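Side-chain contact in designed helical repeat protein (Synthetic construct, PDB 5CWG), which has no known natural function, being a de novo designed protein built to explore the folds open to tandem helical repeats: residues Lys89-Ala94 / Glu136-Val141. Residues are numbered along the deposited sequence; the frame is centred on the assembly and turned at random. Where two conformers were deposited one is given.
Sequences KRVAEA and EAFKRV
The CE2 corner of the Phe138 ring packs against both Val91 and Ala94, and the contact is almost wholly apolar. Val91 CG1 lies 3.9 Å from Phe138 CE2, the two side chains crossing at about a right angle. Ala94 CB approaches the same ring obliquely, 3.9 Å from Phe138 CE2. A chi1 of 175°, which sets CG opposite the backbone N, brings the Phe138 ring against helix 77-98, while it also touches Val105 and Ala109 of helix 103-123 and Ile160 of helix 153-173. The methyl of Ala94 serves a second neighbour too, packing 3.9 Å from Lys139 CA and close to Lys139 CB. The lysine contributes only the root of its chain, whose end leads away to a weak, long ion pair with Glu143.

One polar atom borders this packing: Val91 O meets the ring at its edge, near the ring plane, 3.7 Å from Phe138 CE2. The salt bridge here, from Lys89 NZ to Glu93 OE2 on its syn side (2.7 Å), stays within one helix, a single turn apart.

Replacing Phe138 by an alanine would probably strip Val91 CG1 and Ala94 CB of their aromatic partner and leave a gap between the helices.

The axes of the two segments run nearly parallel, 3° apart and 9.3 Å at closest approach, as neighbouring helices can in a designed helical repeat protein. The small side chain of Ala94 is consistent with the close approach, Ala94 CA lying 5.3 Å from Lys139 CA, and the two segments meet through apolar contact, with no hydrogen bond or salt bridge between them.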
# COMPACT_ATOMS: atom_id res chain seq x y z
N LYS A 89 -5.58 3.93 0.85
CA LYS A 89 -6.93 4.13 1.37
C LYS A 89 -7.56 2.79 1.77
O LYS A 89 -8.20 2.68 2.81
CB LYS A 89 -7.78 4.90 0.36
CG LYS A 89 -9.26 4.99 0.69
CD LYS A 89 -9.95 6.00 -0.24
CE LYS A 89 -11.43 6.22 -0.03
NZ LYS A 89 -12.20 5.08 -0.47
N ARG A 90 -7.40 1.76 0.95
CA ARG A 90 -7.90 0.45 1.30
C ARG A 90 -7.29 -0.11 2.57
O ARG A 90 -7.96 -0.73 3.37
CB ARG A 90 -7.75 -0.51 0.13
CG ARG A 90 -8.65 -0.12 -1.08
CD ARG A 90 -8.75 -1.20 -2.16
NE ARG A 90 -7.47 -1.51 -2.78
CZ ARG A 90 -6.93 -0.84 -3.80
NH1 ARG A 90 -7.57 0.20 -4.32
NH2 ARG A 90 -5.76 -1.19 -4.29
N VAL A 91 -5.99 0.10 2.75
CA VAL A 91 -5.32 -0.33 3.97
C VAL A 91 -5.91 0.40 5.19
O VAL A 91 -6.21 -0.24 6.21
CB VAL A 91 -3.80 -0.13 3.87
CG1 VAL A 91 -3.13 -0.31 5.20
CG2 VAL A 91 -3.19 -1.15 2.91
N ALA A 92 -6.06 1.71 5.05
CA ALA A 92 -6.62 2.50 6.14
C ALA A 92 -8.04 2.07 6.48
O ALA A 92 -8.41 2.02 7.66
CB ALA A 92 -6.61 3.94 5.78
N GLU A 93 -8.84 1.77 5.46
CA GLU A 93 -10.20 1.31 5.68
C GLU A 93 -10.24 -0.02 6.40
O GLU A 93 -11.06 -0.22 7.31
CB GLU A 93 -10.98 1.22 4.34
CG GLU A 93 -11.29 2.57 3.74
CD GLU A 93 -11.70 2.54 2.27
OE1 GLU A 93 -11.48 1.53 1.53
OE2 GLU A 93 -12.21 3.59 1.83
N ALA A 94 -9.36 -0.95 6.04
CA ALA A 94 -9.29 -2.23 6.71
C ALA A 94 -8.82 -2.07 8.14
O ALA A 94 -9.32 -2.74 9.06
CB ALA A 94 -8.38 -3.19 5.95
N GLU A 136 -5.98 -6.53 -0.33
CA GLU A 136 -6.94 -7.53 0.06
C GLU A 136 -6.33 -8.57 0.97
O GLU A 136 -6.98 -9.05 1.88
CB GLU A 136 -7.54 -8.22 -1.15
CG GLU A 136 -8.59 -9.26 -0.80
CD GLU A 136 -9.85 -8.65 -0.26
OE1 GLU A 136 -10.08 -7.43 -0.45
OE2 GLU A 136 -10.65 -9.40 0.36
N ALA A 137 -5.07 -8.90 0.75
CA ALA A 137 -4.39 -9.83 1.62
C ALA A 137 -4.32 -9.25 3.05
O ALA A 137 -4.58 -9.94 4.03
CB ALA A 137 -3.00 -10.18 1.08
N PHE A 138 -3.95 -7.98 3.15
CA PHE A 138 -3.97 -7.32 4.46
C PHE A 138 -5.37 -7.32 5.07
O PHE A 138 -5.55 -7.62 6.25
CB PHE A 138 -3.46 -5.88 4.36
CG PHE A 138 -3.57 -5.14 5.65
CD1 PHE A 138 -2.79 -5.49 6.75
CD2 PHE A 138 -4.47 -4.10 5.79
CE1 PHE A 138 -2.92 -4.82 7.96
CE2 PHE A 138 -4.59 -3.42 6.98
CZ PHE A 138 -3.81 -3.78 8.06
N LYS A 139 -6.36 -6.92 4.29
CA LYS A 139 -7.74 -6.88 4.78
C LYS A 139 -8.16 -8.23 5.34
O LYS A 139 -8.78 -8.31 6.40
CB LYS A 139 -8.69 -6.47 3.66
CG LYS A 139 -10.16 -6.42 4.04
CD LYS A 139 -10.97 -5.89 2.85
CE LYS A 139 -12.42 -5.61 3.15
NZ LYS A 139 -13.17 -6.85 3.18
N ARG A 140 -7.86 -9.31 4.62
CA ARG A 140 -8.31 -10.61 5.08
C ARG A 140 -7.65 -11.00 6.40
O ARG A 140 -8.28 -11.59 7.28
CB ARG A 140 -8.09 -11.68 4.00
CG ARG A 140 -8.95 -11.45 2.75
CD ARG A 140 -10.39 -11.82 2.95
NE ARG A 140 -10.57 -13.27 2.97
CZ ARG A 140 -11.71 -13.88 3.26
NH1 ARG A 140 -12.79 -13.17 3.56
NH2 ARG A 140 -11.78 -15.20 3.25
N VAL A 141 -6.37 -10.71 6.52
CA VAL A 141 -5.65 -10.95 7.76
C VAL A 141 -6.24 -10.12 8.91
O VAL A 141 -6.55 -10.65 9.98
CB VAL A 141 -4.17 -10.61 7.59
CG1 VAL A 141 -3.46 -10.49 8.93
CG2 VAL A 141 -3.50 -11.64 6.70